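Local atomic coordinates of PA0821 (Pseudomonas aeruginosa, PDB entry 7DRG), a protein that is probably a type VI secretion immunity protein (antitoxin) that protects the bacterium against a VRR-NUC nuclease effector encoded with it. Residues G116-S119 with R120-G123; N185-P188 with T189-D192; G311-D314 with G315-R318. All coordinates share one frame; numbering follows the deposited sequence.

Contacts 1, 2 and 3 follow one another along the chain, and each is a continuous stretch of eight residues that turns back on itself. Contact 1 joins strands 109-114 and 126-131, contact 2 leads from strand 182-186 into helix 191-204, and contact 3 lies between helices 288-297 and 321-328. The centres of contacts 1 and 2 are about 9 Å apart, and they touch through Arg120 O and Ser187 OG and through Gly123 O and Asn185 ND2. The centre of contact 3 is about 16 Å from that of contact 2, which it meets at Asp192, and about 24 Å from that of contact 1. Contact 2 thus bridges the other two, all within the immunity-protein family region.

Contact 1 (G116-S119 with R120-G123); sequences GKKS and RDAG
Two charged or polar bonds from Lys118 converge on the carboxylate of Asp121, one on each oxygen. The ammonium of Lys118 forms a salt bridge, NZ to Asp121 OD1 at 2.9 Å, reaching it because the lysine chain bends at chi3 (-94°) and again at chi4. The other oxygen takes the backbone: Lys118 N donates to Asp121 OD2 at 3.0 Å in a nearly straight bond (165°). Neither donor lies in the carboxylate plane; both approach from above it. Tyr33 packs on both side chains, while Ile34 N also bonds to Asp121 OD1 and Asp32 O to Lys118 NZ.

Among backbone bonds, Asp121 N returns to Lys118 O at 2.9 Å and closes a type I beta turn from Lys118 to Asp121, in the connection between strands 109-114 and 126-131. Asp121 therefore pairs with Lys118 through main chain and side chain alike.

Water adds a further layer. One molecule accepts from Lys117 N at 2.8 Å and reaches Asp121 OD2 weakly; another lies 2.8 Å from Asp121 O.

At the base of the loop Gly116 CA touches the carbonyl of Asp121 at 3.7 Å (Asp121 O). Arg120 turns outward, to Ser190 OG and Glu31.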
# COMPACT_ATOMS: atom_id res chain seq x y z
N GLY B 116 -12.48 -21.77 -6.00
CA GLY B 116 -11.06 -21.91 -6.23
C GLY B 116 -10.73 -23.24 -6.87
O GLY B 116 -11.35 -24.26 -6.58
N LYS B 117 -9.73 -23.24 -7.76
CA LYS B 117 -9.31 -24.50 -8.37
C LYS B 117 -8.82 -25.48 -7.31
O LYS B 117 -9.28 -26.63 -7.24
CB LYS B 117 -8.22 -24.26 -9.42
CG LYS B 117 -7.77 -25.54 -10.11
CD LYS B 117 -6.71 -25.28 -11.17
CE LYS B 117 -6.12 -26.60 -11.66
NZ LYS B 117 -7.17 -27.55 -12.14
N LYS B 118 -7.87 -25.05 -6.48
CA LYS B 118 -7.49 -25.80 -5.30
C LYS B 118 -8.36 -25.36 -4.13
O LYS B 118 -8.85 -24.23 -4.09
CB LYS B 118 -6.01 -25.58 -4.98
CG LYS B 118 -5.10 -25.89 -6.17
CD LYS B 118 -3.65 -26.10 -5.75
CE LYS B 118 -2.85 -24.82 -5.87
NZ LYS B 118 -3.26 -23.80 -4.87
N SER B 119 -8.59 -26.28 -3.18
CA SER B 119 -9.43 -25.93 -2.04
C SER B 119 -8.84 -24.77 -1.24
O SER B 119 -9.58 -24.04 -0.57
CB SER B 119 -9.63 -27.16 -1.13
OG SER B 119 -8.39 -27.60 -0.59
N ARG B 120 -7.52 -24.57 -1.33
CA ARG B 120 -6.82 -23.48 -0.66
C ARG B 120 -6.96 -22.15 -1.39
O ARG B 120 -6.71 -21.10 -0.80
CB ARG B 120 -5.34 -23.86 -0.53
CG ARG B 120 -4.51 -23.00 0.39
CD ARG B 120 -3.08 -23.49 0.35
NE ARG B 120 -2.22 -22.78 1.30
CZ ARG B 120 -0.90 -22.92 1.34
NH1 ARG B 120 -0.30 -23.74 0.48
NH2 ARG B 120 -0.19 -22.25 2.23
N ASP B 121 -7.35 -22.18 -2.67
CA ASP B 121 -7.42 -20.96 -3.47
C ASP B 121 -8.64 -20.12 -3.11
O ASP B 121 -9.76 -20.64 -2.98
CB ASP B 121 -7.51 -21.29 -4.96
CG ASP B 121 -6.21 -21.82 -5.54
OD1 ASP B 121 -5.14 -21.57 -4.94
OD2 ASP B 121 -6.28 -22.47 -6.61
N ALA B 122 -8.43 -18.81 -3.00
CA ALA B 122 -9.54 -17.87 -3.08
C ALA B 122 -10.22 -17.99 -4.43
O ALA B 122 -9.57 -18.23 -5.45
CB ALA B 122 -9.05 -16.44 -2.86
N GLY B 123 -11.54 -17.85 -4.44
CA GLY B 123 -12.30 -17.90 -5.67
C GLY B 123 -13.28 -16.74 -5.73
O GLY B 123 -13.68 -16.19 -4.70
O HOH W 1 -11.59 -22.78 -3.00
O HOH W 2 -8.47 -20.95 -8.79

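Contact 2 (N185-P188 with T189-D192); sequences NLSP and TSWD
From Ser187 to Trp191 the backbone doubles back, bringing the CA atoms of these two residues to 4.9 Å. The bend is the link between strand 182-186 and helix 191-204, and its central feature is an ST turn: the hydroxyl of Ser187 accepts from the main-chain NH groups two and three residues later in the sequence.

Ser187 carries the polar part of the contact. Its OG lies anti to the backbone N (chi1 166°), which swings the hydroxyl across the bend. There it accepts from Ser190 N at 3.0 Å, with an N-H...O angle of 151°, and more weakly from Thr189 N. The same OG also bonds to Arg120 O in the loop of contact 1, so one buried oxygen ties three backbone groups together. Ser190 CB packs against this oxygen, while Ser190 OG is turned to Arg120 NE.

Trp191 supplies the apolar part. Its CB rests 4.0 Å from Leu186 CB, joining the last residue of the strand to the start of the helix. The indole is set with CG between the backbone N and the carbonyl carbon (chi1 42°), and the ring's edge faces the outgoing chain at Ser187 and Pro188. Leu186 continues onto Glu195 and Glu198 of the same helix, and Trp77 of strand 75-77 packs against Pro188 and Thr189. Two carbonyl oxygens lie at the indole edge near the ring plane: Trp191 CD1 is 3.4 Å from Ser187 O and 3.5 Å from Pro188 O.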
# COMPACT_ATOMS: atom_id res chain seq x y z
N ASN B 185 -12.12 -11.82 -1.74
CA ASN B 185 -12.24 -13.11 -1.08
C ASN B 185 -10.84 -13.61 -0.78
O ASN B 185 -9.96 -13.54 -1.64
CB ASN B 185 -12.97 -14.13 -1.96
CG ASN B 185 -14.46 -13.89 -2.00
OD1 ASN B 185 -15.03 -13.26 -1.11
ND2 ASN B 185 -15.11 -14.42 -3.03
N LEU B 186 -10.62 -14.09 0.44
CA LEU B 186 -9.32 -14.64 0.82
C LEU B 186 -9.37 -16.16 0.82
O LEU B 186 -10.44 -16.78 0.75
CB LEU B 186 -8.90 -14.12 2.20
CG LEU B 186 -8.91 -12.60 2.36
CD1 LEU B 186 -8.37 -12.22 3.74
CD2 LEU B 186 -8.10 -11.92 1.27
N SER B 187 -8.19 -16.76 0.90
CA SER B 187 -8.08 -18.21 0.95
C SER B 187 -8.95 -18.76 2.09
O SER B 187 -8.90 -18.23 3.20
CB SER B 187 -6.62 -18.62 1.15
OG SER B 187 -6.55 -19.99 1.52
N PRO B 188 -9.75 -19.80 1.84
CA PRO B 188 -10.62 -20.33 2.90
C PRO B 188 -9.85 -20.89 4.09
O PRO B 188 -10.39 -20.92 5.20
CB PRO B 188 -11.42 -21.43 2.19
CG PRO B 188 -11.37 -21.05 0.75
CD PRO B 188 -10.03 -20.42 0.53
N THR B 189 -8.62 -21.33 3.88
CA THR B 189 -7.84 -21.95 4.95
C THR B 189 -6.62 -21.14 5.37
O THR B 189 -6.17 -21.28 6.51
CB THR B 189 -7.37 -23.35 4.53
OG1 THR B 189 -6.66 -23.27 3.28
CG2 THR B 189 -8.55 -24.27 4.39
N SER B 190 -6.07 -20.32 4.47
CA SER B 190 -4.79 -19.66 4.71
C SER B 190 -4.94 -18.14 4.81
O SER B 190 -3.96 -17.42 4.59
CB SER B 190 -3.78 -20.02 3.62
OG SER B 190 -3.55 -21.42 3.58
N TRP B 191 -6.13 -17.66 5.16
CA TRP B 191 -6.43 -16.23 5.13
C TRP B 191 -5.51 -15.42 6.03
O TRP B 191 -5.29 -14.23 5.77
CB TRP B 191 -7.89 -16.01 5.54
CG TRP B 191 -8.25 -16.89 6.70
CD1 TRP B 191 -8.78 -18.15 6.64
CD2 TRP B 191 -8.07 -16.60 8.09
NE1 TRP B 191 -8.95 -18.65 7.90
CE2 TRP B 191 -8.52 -17.72 8.81
CE3 TRP B 191 -7.58 -15.50 8.79
CZ2 TRP B 191 -8.50 -17.77 10.20
CZ3 TRP B 191 -7.55 -15.55 10.17
CH2 TRP B 191 -8.01 -16.67 10.86
N ASP B 192 -4.98 -16.02 7.10
CA ASP B 192 -4.07 -15.27 7.96
C ASP B 192 -2.82 -14.84 7.19
O ASP B 192 -2.24 -13.79 7.49
CB ASP B 192 -3.68 -16.09 9.19
CG ASP B 192 -2.96 -15.27 10.23
OD1 ASP B 192 -3.58 -14.33 10.78
OD2 ASP B 192 -1.78 -15.56 10.51

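Contact 3 (G311-D314 with G315-R318); sequences GSHD and GELR
Glu316 folds its carboxylate back against the backbone NH groups of His313 and Asp314, meeting one NH with each oxygen. CG sits between the backbone N and the carbonyl carbon (chi1 73°), and a second bend at chi2 turns the chain inward. Glu316 OE1 accepts from Asp314 N at 2.8 Å on its syn side, in a bond of 169°. Glu316 OE2 receives His313 N at 2.6 Å, this time from above the carboxylate plane.

Ser312 adds a bond to the main chain of Glu316: OG donates to Glu316 O at 2.7 Å, in the carbonyl plane and on a lone pair. Side chain and main chain of Glu316 are thus both held by the preceding segment. The two limbs run roughly antiparallel, in a hairpin-like loop without regular strand, and Gly315 takes the bend with a positive phi.

Arg318 grips Glu316 side-on, with NE and NH2 both meeting OE2; the NH2 bond is 2.9 Å and forms a salt bridge. OE2 therefore accepts three donors, an arrangement that would be expected to stabilise its negative charge. Gly311 O lies over one face of the guanidinium and also over the centre of the His313 ring. The two flat groups stand almost perpendicular (84°), with His313 CD2 3.4 Å from Arg318 NH2.

Asp314 makes a salt bridge to Arg286 of the second subunit. The loop, between helices 288-297 and 321-328, rests on helix 191-204. Arg318 NH1 forms salt bridges to Glu195 and Asp192, His313 NE2 bonds to Asp192, and Pro196 packs on Glu316 and Arg318. Leu317 touches both Ala199 of that helix and Trp322 of the second subunit, in its helix 321-328.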
# COMPACT_ATOMS: atom_id res chain seq x y z
N GLY B 311 -3.54 -10.23 14.56
CA GLY B 311 -2.32 -9.53 14.92
C GLY B 311 -1.18 -9.80 13.95
O GLY B 311 -1.13 -10.83 13.28
N SER B 312 -0.25 -8.85 13.88
CA SER B 312 0.91 -8.98 13.02
C SER B 312 1.94 -9.91 13.64
O SER B 312 2.24 -9.82 14.84
CB SER B 312 1.54 -7.61 12.75
OG SER B 312 2.64 -7.73 11.87
N HIS B 313 2.49 -10.81 12.82
CA HIS B 313 3.44 -11.81 13.31
C HIS B 313 4.89 -11.35 13.18
O HIS B 313 5.66 -11.45 14.14
CB HIS B 313 3.26 -13.13 12.55
CG HIS B 313 1.89 -13.71 12.68
ND1 HIS B 313 1.29 -13.95 13.90
CD2 HIS B 313 1.01 -14.13 11.74
CE1 HIS B 313 0.10 -14.48 13.70
NE2 HIS B 313 -0.10 -14.59 12.40
N ASP B 314 5.27 -10.87 12.00
CA ASP B 314 6.66 -10.56 11.68
C ASP B 314 6.71 -9.29 10.83
O ASP B 314 7.36 -9.24 9.78
CB ASP B 314 7.34 -11.73 10.98
CG ASP B 314 8.86 -11.60 10.93
OD1 ASP B 314 9.43 -10.71 11.60
OD2 ASP B 314 9.50 -12.41 10.21
N GLY B 315 6.01 -8.25 11.28
CA GLY B 315 6.07 -6.96 10.65
C GLY B 315 5.09 -6.73 9.52
O GLY B 315 5.14 -5.67 8.88
N GLU B 316 4.21 -7.68 9.23
CA GLU B 316 3.30 -7.50 8.11
C GLU B 316 2.17 -6.55 8.48
O GLU B 316 1.85 -6.33 9.65
CB GLU B 316 2.74 -8.84 7.64
CG GLU B 316 1.72 -9.45 8.57
CD GLU B 316 2.32 -10.30 9.68
OE1 GLU B 316 3.57 -10.35 9.81
OE2 GLU B 316 1.53 -10.91 10.42
N LEU B 317 1.55 -5.98 7.44
CA LEU B 317 0.48 -5.01 7.61
C LEU B 317 -0.80 -5.69 8.08
O LEU B 317 -1.19 -6.73 7.54
CB LEU B 317 0.24 -4.29 6.29
CG LEU B 317 -0.26 -2.85 6.33
CD1 LEU B 317 0.85 -1.94 6.84
CD2 LEU B 317 -0.73 -2.41 4.95
N ARG B 318 -1.45 -5.11 9.09
CA ARG B 318 -2.73 -5.61 9.58
C ARG B 318 -3.59 -4.44 10.03
O ARG B 318 -3.11 -3.54 10.72
CB ARG B 318 -2.57 -6.56 10.78
CG ARG B 318 -1.62 -7.72 10.58
CD ARG B 318 -2.33 -8.92 9.98
NE ARG B 318 -1.43 -10.07 9.92
CZ ARG B 318 -1.81 -11.31 9.68
NH1 ARG B 318 -3.10 -11.59 9.49
NH2 ARG B 318 -0.91 -12.29 9.64